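Local structure of uncharacterized ACR, COG1565 superfamily (Burkholderia thailandensis, 4F3N) at residues Ile76-Tyr81 / Arg235-Asp240; Met220-Val225 / Val271-Asp276; Phe245-Arg250 / Gly326-Tyr331. The protein is of unproven function but adopts a methyltransferase fold and probably transfers methyl groups from S-adenosylmethionine, perhaps to protein arginines. All coordinates share one frame; numbering follows the deposited sequence.

All three contacts involve one five-stranded antiparallel sheet, and all lie away from the residues that bind S-adenosylhomocysteine. Contacts 1 and 2 are buried and join strands of that sheet through backbone hydrogen bonds. Contact 1 adds the short strand 76-77 to strand 231-239, whereas contact 2 pairs 223-228 with 271-274 along a longer ladder. Contact 3 lies nearer the surface and packs a loop against strand 245-250 mainly by aromatic side chains and Pro-328, with no hydrogen bonds between the two. Strand 231-239 unites them, since 223-228 and 245-250 are both its neighbours. Arg-235 of contact 1 accordingly reaches contact 2 through the backbone of Leu-224 and contact 3 through Asp-249.

Contact 1: Ile76-Tyr81 / Arg235-Asp240; sequences IPFSRY and RGVSID
Ile-76 and Val-237 form an antiparallel hydrogen-bonded pair, tied by two nearly straight backbone bonds. Ile-76 N donates to Val-237 O at 3.0 Å, and Val-237 N donates in return to Ile-76 O at 2.8 Å, with 166° at the hydrogen. Their side chains lie alongside each other on one face of the sheet. Ile-76 holds CG1 between its own N and carbonyl carbon (chi1 61°), which brings that branch to 4.1 Å from Val-237 CB. The other working branch is Val-237 CG2, which meets two aromatic residues. It reaches the edge of the Phe-78 ring, near the ring plane, 3.8 Å from CD2, and it also rests 3.8 Å from Tyr-81 CB. Both aromatic residues belong to the first turn of helix 78-87, and Pro-77 stands at its N-cap. The short, weakly bonded strand about 76-77 thus runs straight into the helix, and the same valine serves the sheet pairing and the packing under the helix start. Next to this pair Gly-236, having no side chain, brings its CA to 3.2 Å from Ile-76 O, on the side where a CB would stand. Beyond the one directly bonded pair, a water links the chains: it accepts from Phe-78 N at 2.9 Å and donates to Arg-235 O at 2.8 Å, engaging an N-H at the start of the helix. Further out, Ile-69 of helix 52-71 packs on both Ile-76 and Val-237. The hydroxyl of Tyr-81 is hydrogen-bonded to Pro-328 O, which fixes the far end of that ring. Arg-235 leads away from the contact, and its NE forms a salt bridge with Asp-249 of the neighbouring strand 245-250.

Contact 2: Met220-Val225 / Val271-Asp276; sequences MPVRLV and VTETHD
Val-225 and Thr-272 are tightly packed, their CG2 methyls 3.5 Å apart and their backbones joined by two bonds, Val-225 N to Thr-272 O at 2.8 Å and Thr-272 N to Val-225 O at 3.0 Å. On the same face Thr-274 turns CG2 toward Val-225 CG1, the side chains crossing at about a right angle. The strands 223-225 and 271-274 form an antiparallel ladder within the five-stranded sheet, and Arg-223 and Thr-274 make its second hydrogen-bonded pair. Leu-224 and Glu-273 lie side by side on the other face: CD2 touches Glu-273 CG at 3.7 Å, and Val-222 CG2 meets that same CG at 4.0 Å. Val-222 is close-packed too, its CB 3.2 Å from Thr-274 O. A bend at chi2 (79°) separates the apolar stem of Glu-273 from the buried carboxylate, which is held by Tyr-306 OH and by the backbone N atoms of Thr-315 and Leu-316. The Arg-223 and Asp-276 side, partly open to solvent, is looser. In one of two conformers, Arg-223 CD stays 4.2 Å from Asp-276 OD2 and NE pairs with Glu-234, while Asp-276 OD1 pairs with Arg-260.

Contact 3: Phe245-Arg250 / Gly326-Tyr331; sequences FVFADR and GDPFVY
Phe-329 lays its ring between Phe-245 and Phe-247, its root and near side meeting Phe-245 and its far edge Phe-247. With CG beside the backbone N and anti to the carbonyl carbon (chi1 -58°), the ring turns toward strand 245-250. CB lies 4.0 Å from Phe-245 CB, and CG 3.5 Å from that same atom. Phe-245 CB sits over the Phe-329 face, 3.4 Å from CD1 and 3.6 Å from the ring centroid, as a CH-pi contact; CE1 is also beside it, while CD2 nears Phe-245 O. The two rings are slid apart and barely overlap, their planes 28° from parallel. At the far end, CE2 stands 3.8 Å above the Phe-247 plane, over its centre, and CZ approaches Phe-247 CE1, an edge-to-face pair with Phe-329 supplying the edge, planes at 53°. The opposite face of Phe-329 is backed by Pro-328 CG, which also touches Phe-247 CZ at 3.6 Å. Asp-327 OD1 accepts from Phe-329 N at 2.9 Å. Tyr-81 joins from helix 78-87, edge-to-face with both Phe-245 and Phe-329. Strand and loop thus meet in an aromatic cluster, presented by an Asx turn and a type I beta turn from Asp-327 to Val-330.

Contact 1: Ile76-Tyr81 / Arg235-Asp240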
loop_
_atom_site.group_PDB
_atom_site.type_symbol
_atom_site.label_atom_id
_atom_site.label_comp_id
_atom_site.label_asym_id
_atom_site.label_seq_id
_atom_site.Cartn_x
_atom_site.Cartn_y
_atom_site.Cartn_z
ATOM N N ILE A 76 4.786 3.587 -24.156
ATOM C CA ILE A 76 5.405 3.006 -22.971
ATOM C C ILE A 76 4.360 2.259 -22.134
ATOM O O ILE A 76 3.148 2.586 -22.172
ATOM C CB ILE A 76 6.085 4.073 -22.092
ATOM C CG1 ILE A 76 5.068 5.115 -21.587
ATOM C CG2 ILE A 76 7.183 4.728 -22.889
ATOM C CD1 ILE A 76 5.627 6.078 -20.535
ATOM N N PRO A 77 4.801 1.238 -21.398
ATOM C CA PRO A 77 3.804 0.602 -20.523
ATOM C C PRO A 77 3.280 1.568 -19.431
ATOM O O PRO A 77 3.957 2.531 -19.075
ATOM C CB PRO A 77 4.558 -0.593 -19.928
ATOM C CG PRO A 77 5.988 -0.303 -20.113
ATOM C CD PRO A 77 6.162 0.672 -21.229
ATOM N N PHE A 78 2.084 1.306 -18.903
ATOM C CA PHE A 78 1.522 2.183 -17.891
ATOM C C PHE A 78 2.372 2.194 -16.624
ATOM O O PHE A 78 2.454 3.223 -15.924
ATOM C CB PHE A 78 0.089 1.798 -17.557
ATOM C CG PHE A 78 -0.583 2.794 -16.678
ATOM C CD1 PHE A 78 -0.788 2.520 -15.342
ATOM C CD2 PHE A 78 -0.946 4.064 -17.172
ATOM C CE1 PHE A 78 -1.374 3.451 -14.515
ATOM C CE2 PHE A 78 -1.494 5.002 -16.322
ATOM C CZ PHE A 78 -1.692 4.691 -14.991
ATOM N N SER A 79 3.008 1.067 -16.339
ATOM C CA SER A 79 3.895 0.964 -15.142
ATOM C C SER A 79 4.970 2.056 -15.172
ATOM O O SER A 79 5.341 2.630 -14.143
ATOM C CB SER A 79 4.542 -0.419 -15.057
ATOM O OG SER A 79 5.111 -0.822 -16.325
ATOM N N ARG A 80 5.494 2.299 -16.363
ATOM C CA ARG A 80 6.604 3.252 -16.515
ATOM C C ARG A 80 6.067 4.689 -16.306
ATOM O O ARG A 80 6.686 5.516 -15.643
ATOM C CB ARG A 80 7.234 3.097 -17.878
ATOM C CG ARG A 80 8.338 4.112 -18.145
ATOM C CD ARG A 80 9.489 4.047 -17.157
ATOM N NE ARG A 80 10.487 5.020 -17.582
ATOM C CZ ARG A 80 11.549 5.356 -16.872
ATOM N NH1 ARG A 80 11.795 4.790 -15.682
ATOM N NH2 ARG A 80 12.353 6.290 -17.348
ATOM N N TYR A 81 4.926 4.968 -16.933
ATOM C CA TYR A 81 4.232 6.222 -16.733
ATOM C C TYR A 81 3.975 6.465 -15.251
ATOM O O TYR A 81 4.310 7.530 -14.697
ATOM C CB TYR A 81 2.917 6.258 -17.550
ATOM C CG TYR A 81 2.127 7.502 -17.291
ATOM C CD1 TYR A 81 2.376 8.659 -18.003
ATOM C CD2 TYR A 81 1.145 7.535 -16.300
ATOM C CE1 TYR A 81 1.653 9.839 -17.747
ATOM C CE2 TYR A 81 0.463 8.688 -16.016
ATOM C CZ TYR A 81 0.733 9.843 -16.706
ATOM O OH TYR A 81 0.028 11.004 -16.411
ATOM N N ARG A 235 -2.362 -2.324 -22.231
ATOM C CA ARG A 235 -2.756 -0.965 -22.321
ATOM C C ARG A 235 -1.619 -0.081 -21.770
ATOM O O ARG A 235 -1.337 -0.095 -20.584
ATOM C CB ARG A 235 -4.047 -0.742 -21.553
ATOM C CG ARG A 235 -4.505 0.710 -21.638
ATOM C CD ARG A 235 -5.965 0.893 -21.330
ATOM N NE ARG A 235 -6.803 0.315 -22.373
ATOM C CZ ARG A 235 -8.121 0.441 -22.489
ATOM N NH1 ARG A 235 -8.850 1.138 -21.621
ATOM N NH2 ARG A 235 -8.719 -0.162 -23.502
ATOM N N GLY A 236 -1.002 0.686 -22.668
ATOM C CA GLY A 236 0.064 1.603 -22.298
ATOM C C GLY A 236 -0.298 3.012 -22.622
ATOM O O GLY A 236 -1.487 3.388 -22.721
ATOM N N VAL A 237 0.725 3.848 -22.700
ATOM C CA VAL A 237 0.555 5.270 -22.877
ATOM C C VAL A 237 1.255 5.745 -24.145
ATOM O O VAL A 237 2.438 5.426 -24.361
ATOM C CB VAL A 237 1.071 6.040 -21.661
ATOM C CG1 VAL A 237 0.735 7.528 -21.836
ATOM C CG2 VAL A 237 0.417 5.544 -20.371
ATOM N N SER A 238 0.510 6.508 -24.955
ATOM C CA SER A 238 1.006 7.162 -26.146
ATOM C C SER A 238 0.707 8.661 -26.088
ATOM O O SER A 238 0.182 9.147 -25.102
ATOM C CB SER A 238 0.366 6.553 -27.382
ATOM O OG SER A 238 0.853 5.233 -27.580
ATOM N N ILE A 239 1.090 9.399 -27.124
ATOM C CA ILE A 239 0.743 10.810 -27.245
ATOM C C ILE A 239 -0.093 10.950 -28.505
ATOM O O ILE A 239 0.235 10.351 -29.526
ATOM C CB ILE A 239 2.050 11.644 -27.358
ATOM C CG1 ILE A 239 2.860 11.510 -26.047
ATOM C CG2 ILE A 239 1.812 13.130 -27.555
ATOM C CD1 ILE A 239 2.127 12.071 -24.859
ATOM N N ASP A 240 -1.155 11.736 -28.460
ATOM C CA ASP A 240 -1.927 12.016 -29.664
ATOM C C ASP A 240 -1.368 13.210 -30.446
ATOM O O ASP A 240 -0.309 13.771 -30.117
ATOM C CB ASP A 240 -3.414 12.155 -29.322
ATOM C CG ASP A 240 -3.749 13.456 -28.609
ATOM O OD1 ASP A 240 -2.923 14.399 -28.574
ATOM O OD2 ASP A 240 -4.864 13.520 -28.078
HETATM O O HOH W 1 0.720 -1.228 -19.090
#

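Contact 2: Met220-Val225 / Val271-Asp276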
loop_
_atom_site.group_PDB
_atom_site.type_symbol
_atom_site.label_atom_id
_atom_site.label_comp_id
_atom_site.label_asym_id
_atom_site.label_seq_id
_atom_site.Cartn_x
_atom_site.Cartn_y
_atom_site.Cartn_z
ATOM N N MET A 220 2.450 1.005 -5.693
ATOM C CA MET A 220 3.490 0.449 -6.562
ATOM C C MET A 220 2.987 0.338 -8.011
ATOM O O MET A 220 1.805 0.080 -8.254
ATOM C CB MET A 220 3.975 -0.857 -6.011
ATOM C CG MET A 220 4.626 -0.613 -4.659
ATOM S SD MET A 220 5.319 -2.053 -3.895
ATOM C CE MET A 220 5.915 -1.393 -2.344
ATOM N N PRO A 221 3.876 0.611 -8.973
ATOM C CA PRO A 221 3.401 0.712 -10.348
ATOM C C PRO A 221 2.668 -0.527 -10.811
ATOM O O PRO A 221 3.081 -1.655 -10.512
ATOM C CB PRO A 221 4.716 0.892 -11.132
ATOM C CG PRO A 221 5.610 1.590 -10.205
ATOM C CD PRO A 221 5.267 1.079 -8.838
ATOM N N VAL A 222 1.583 -0.319 -11.544
ATOM C CA VAL A 222 0.835 -1.431 -12.135
ATOM C C VAL A 222 0.916 -1.341 -13.655
ATOM O O VAL A 222 1.158 -0.257 -14.200
ATOM C CB VAL A 222 -0.644 -1.455 -11.709
ATOM C CG1 VAL A 222 -0.763 -1.649 -10.186
ATOM C CG2 VAL A 222 -1.418 -0.177 -12.157
ATOM N N ARG A 223 0.750 -2.483 -14.324
ATOM C CA ARG A 223 0.534 -2.465 -15.766
ATOM C C ARG A 223 -0.972 -2.605 -15.987
ATOM O O ARG A 223 -1.689 -3.128 -15.143
ATOM C CB ARG A 223 1.376 -3.548 -16.445
ATOM C CG ARG A 223 2.846 -3.158 -16.516
ATOM C CD ARG A 223 3.797 -4.302 -16.888
ATOM N NE ARG A 223 4.111 -4.333 -18.302
ATOM C CZ ARG A 223 5.308 -4.055 -18.844
ATOM N NH1 ARG A 223 6.359 -3.725 -18.097
ATOM N NH2 ARG A 223 5.466 -4.122 -20.156
ATOM N N LEU A 224 -1.458 -2.114 -17.107
ATOM C CA LEU A 224 -2.844 -2.266 -17.461
ATOM C C LEU A 224 -2.976 -3.263 -18.597
ATOM O O LEU A 224 -2.161 -3.314 -19.529
ATOM C CB LEU A 224 -3.412 -0.921 -17.871
ATOM C CG LEU A 224 -3.355 0.175 -16.784
ATOM C CD1 LEU A 224 -3.828 1.541 -17.273
ATOM C CD2 LEU A 224 -4.201 -0.243 -15.588
ATOM N N VAL A 225 -4.026 -4.059 -18.530
ATOM C CA VAL A 225 -4.248 -5.063 -19.559
ATOM C C VAL A 225 -5.688 -4.971 -20.014
ATOM O O VAL A 225 -6.578 -4.660 -19.207
ATOM C CB VAL A 225 -3.905 -6.472 -19.050
ATOM C CG1 VAL A 225 -2.412 -6.566 -18.723
ATOM C CG2 VAL A 225 -4.769 -6.907 -17.830
ATOM N N VAL A 271 -10.952 -4.142 -18.740
ATOM C CA VAL A 271 -9.672 -3.480 -18.546
ATOM C C VAL A 271 -9.347 -3.623 -17.070
ATOM O O VAL A 271 -10.211 -3.438 -16.240
ATOM C CB VAL A 271 -9.686 -2.000 -18.990
ATOM C CG1 VAL A 271 -8.297 -1.361 -18.771
ATOM C CG2 VAL A 271 -10.026 -1.898 -20.472
ATOM N N THR A 272 -8.118 -4.026 -16.752
ATOM C CA THR A 272 -7.752 -4.268 -15.364
ATOM C C THR A 272 -6.245 -4.119 -15.178
ATOM O O THR A 272 -5.503 -3.787 -16.119
ATOM C CB THR A 272 -8.273 -5.646 -14.887
ATOM O OG1 THR A 272 -8.238 -5.689 -13.455
ATOM C CG2 THR A 272 -7.446 -6.829 -15.538
ATOM N N GLU A 273 -5.785 -4.356 -13.959
ATOM C CA GLU A 273 -4.394 -4.112 -13.590
ATOM C C GLU A 273 -3.724 -5.411 -13.277
ATOM O O GLU A 273 -4.367 -6.321 -12.731
ATOM C CB GLU A 273 -4.304 -3.268 -12.311
ATOM C CG GLU A 273 -4.979 -1.932 -12.355
ATOM C CD GLU A 273 -6.476 -2.036 -12.170
ATOM O OE1 GLU A 273 -6.915 -2.955 -11.435
ATOM O OE2 GLU A 273 -7.216 -1.217 -12.758
ATOM N N THR A 274 -2.438 -5.501 -13.632
ATOM C CA THR A 274 -1.526 -6.457 -13.056
ATOM C C THR A 274 -0.521 -5.755 -12.102
ATOM O O THR A 274 -0.250 -4.548 -12.216
ATOM C CB THR A 274 -0.794 -7.304 -14.116
ATOM O OG1 THR A 274 0.069 -6.474 -14.891
ATOM C CG2 THR A 274 -1.813 -7.984 -15.057
ATOM N N HIS A 275 -0.001 -6.548 -11.165
ATOM C CA HIS A 275 0.764 -6.064 -10.002
ATOM C C HIS A 275 2.142 -6.641 -9.883
ATOM O O HIS A 275 2.571 -7.034 -8.786
ATOM C CB HIS A 275 -0.024 -6.329 -8.714
ATOM C CG HIS A 275 -1.447 -5.886 -8.803
ATOM N ND1 HIS A 275 -2.393 -6.679 -9.301
ATOM C CD2 HIS A 275 -2.058 -4.733 -8.404
ATOM C CE1 HIS A 275 -3.558 -6.038 -9.266
ATOM N NE2 HIS A 275 -3.352 -4.840 -8.725
ATOM N N ASP A 276 2.867 -6.718 -11.007
ATOM C CA ASP A 276 4.227 -7.302 -11.008
ATOM C C ASP A 276 5.138 -6.616 -9.974
ATOM O O ASP A 276 5.923 -7.308 -9.299
ATOM C CB ASP A 276 4.896 -7.264 -12.391
ATOM C CG ASP A 276 4.211 -8.163 -13.417
ATOM O OD1 ASP A 276 3.776 -9.257 -13.078
ATOM O OD2 ASP A 276 4.136 -7.786 -14.585
#

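Contact 3: Phe245-Arg250 / Gly326-Tyr331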
loop_
_atom_site.group_PDB
_atom_site.type_symbol
_atom_site.label_atom_id
_atom_site.label_comp_id
_atom_site.label_asym_id
_atom_site.label_seq_id
_atom_site.Cartn_x
_atom_site.Cartn_y
_atom_site.Cartn_z
ATOM N N PHE A 245 -1.581 12.955 -23.518
ATOM C CA PHE A 245 -1.399 11.526 -23.199
ATOM C C PHE A 245 -2.709 10.826 -23.586
ATOM O O PHE A 245 -3.795 11.375 -23.348
ATOM C CB PHE A 245 -1.119 11.293 -21.733
ATOM C CG PHE A 245 0.205 11.876 -21.271
ATOM C CD1 PHE A 245 1.393 11.373 -21.740
ATOM C CD2 PHE A 245 0.229 12.944 -20.390
ATOM C CE1 PHE A 245 2.615 11.907 -21.322
ATOM C CE2 PHE A 245 1.435 13.502 -19.972
ATOM C CZ PHE A 245 2.649 12.993 -20.458
ATOM N N VAL A 246 -2.594 9.617 -24.122
ATOM C CA VAL A 246 -3.747 8.770 -24.465
ATOM C C VAL A 246 -3.399 7.334 -24.090
ATOM O O VAL A 246 -2.231 6.960 -24.203
ATOM C CB VAL A 246 -4.075 8.853 -25.973
ATOM C CG1 VAL A 246 -2.983 8.252 -26.860
ATOM C CG2 VAL A 246 -5.402 8.180 -26.259
ATOM N N PHE A 247 -4.369 6.547 -23.604
ATOM C CA PHE A 247 -4.120 5.105 -23.505
ATOM C C PHE A 247 -4.060 4.517 -24.913
ATOM O O PHE A 247 -4.749 4.998 -25.816
ATOM C CB PHE A 247 -5.240 4.390 -22.742
ATOM C CG PHE A 247 -5.290 4.695 -21.280
ATOM C CD1 PHE A 247 -4.263 4.280 -20.429
ATOM C CD2 PHE A 247 -6.384 5.332 -20.755
ATOM C CE1 PHE A 247 -4.350 4.536 -19.067
ATOM C CE2 PHE A 247 -6.493 5.566 -19.401
ATOM C CZ PHE A 247 -5.473 5.171 -18.567
ATOM N N ALA A 248 -3.273 3.466 -25.082
ATOM C CA ALA A 248 -3.134 2.808 -26.360
ATOM C C ALA A 248 -2.872 1.377 -26.123
ATOM O O ALA A 248 -2.002 1.041 -25.320
ATOM C CB ALA A 248 -2.008 3.416 -27.184
ATOM N N ASP A 249 -3.607 0.514 -26.826
ATOM C CA ASP A 249 -3.508 -0.923 -26.597
ATOM C C ASP A 249 -2.582 -1.578 -27.614
ATOM O O ASP A 249 -2.659 -1.254 -28.792
ATOM C CB ASP A 249 -4.898 -1.532 -26.668
ATOM C CG ASP A 249 -5.787 -1.083 -25.549
ATOM O OD1 ASP A 249 -5.263 -0.797 -24.463
ATOM O OD2 ASP A 249 -7.020 -1.049 -25.751
ATOM N N ARG A 250 -1.692 -2.464 -27.144
ATOM C CA ARG A 250 -0.689 -3.124 -28.000
ATOM C C ARG A 250 -0.570 -4.587 -27.630
ATOM O O ARG A 250 -0.663 -4.923 -26.455
ATOM C CB ARG A 250 0.671 -2.481 -27.744
ATOM C CG ARG A 250 1.533 -2.365 -28.965
ATOM C CD ARG A 250 2.658 -1.376 -28.740
ATOM N NE ARG A 250 3.732 -1.990 -27.972
ATOM C CZ ARG A 250 4.978 -1.514 -27.906
ATOM N NH1 ARG A 250 5.880 -2.148 -27.162
ATOM N NH2 ARG A 250 5.328 -0.409 -28.568
ATOM N N GLY A 326 -11.009 8.842 -12.482
ATOM C CA GLY A 326 -10.341 7.740 -13.173
ATOM C C GLY A 326 -9.159 8.087 -14.037
ATOM O O GLY A 326 -8.557 7.182 -14.587
ATOM N N ASP A 327 -8.842 9.371 -14.204
ATOM C CA ASP A 327 -7.936 9.792 -15.278
ATOM C C ASP A 327 -6.516 10.048 -14.786
ATOM O O ASP A 327 -6.223 11.085 -14.203
ATOM C CB ASP A 327 -8.484 11.042 -15.960
ATOM C CG ASP A 327 -7.666 11.471 -17.159
ATOM O OD1 ASP A 327 -6.637 10.832 -17.450
ATOM O OD2 ASP A 327 -8.069 12.443 -17.812
ATOM N N PRO A 328 -5.573 9.121 -15.073
ATOM C CA PRO A 328 -4.215 9.326 -14.604
ATOM C C PRO A 328 -3.376 10.380 -15.346
ATOM O O PRO A 328 -2.250 10.614 -14.943
ATOM C CB PRO A 328 -3.575 7.961 -14.819
ATOM C CG PRO A 328 -4.252 7.465 -16.018
ATOM C CD PRO A 328 -5.691 7.883 -15.860
ATOM N N PHE A 329 -3.922 11.005 -16.393
ATOM C CA PHE A 329 -3.215 11.978 -17.198
ATOM C C PHE A 329 -3.513 13.405 -16.714
ATOM O O PHE A 329 -2.919 14.361 -17.189
ATOM C CB PHE A 329 -3.634 11.793 -18.664
ATOM C CG PHE A 329 -3.362 10.408 -19.180
ATOM C CD1 PHE A 329 -2.136 9.790 -18.916
ATOM C CD2 PHE A 329 -4.307 9.734 -19.878
ATOM C CE1 PHE A 329 -1.869 8.494 -19.357
ATOM C CE2 PHE A 329 -4.051 8.459 -20.348
ATOM C CZ PHE A 329 -2.848 7.844 -20.071
ATOM N N VAL A 330 -4.385 13.535 -15.726
ATOM C CA VAL A 330 -4.588 14.855 -15.046
ATOM C C VAL A 330 -3.324 15.270 -14.260
ATOM O O VAL A 330 -2.777 14.491 -13.463
ATOM C CB VAL A 330 -5.831 14.814 -14.125
ATOM C CG1 VAL A 330 -5.862 16.020 -13.163
ATOM C CG2 VAL A 330 -7.112 14.703 -14.959
ATOM N N TYR A 331 -2.874 16.494 -14.496
ATOM C CA TYR A 331 -1.757 17.129 -13.802
ATOM C C TYR A 331 -0.712 16.147 -13.254
ATOM O O TYR A 331 -0.637 15.933 -12.043
ATOM C CB TYR A 331 -2.276 18.064 -12.697
ATOM C CG TYR A 331 -3.057 19.224 -13.252
ATOM C CD1 TYR A 331 -2.453 20.130 -14.127
ATOM C CD2 TYR A 331 -4.404 19.383 -12.960
ATOM C CE1 TYR A 331 -3.180 21.174 -14.682
ATOM C CE2 TYR A 331 -5.133 20.432 -13.501
ATOM C CZ TYR A 331 -4.521 21.300 -14.379
ATOM O OH TYR A 331 -5.241 22.364 -14.902
#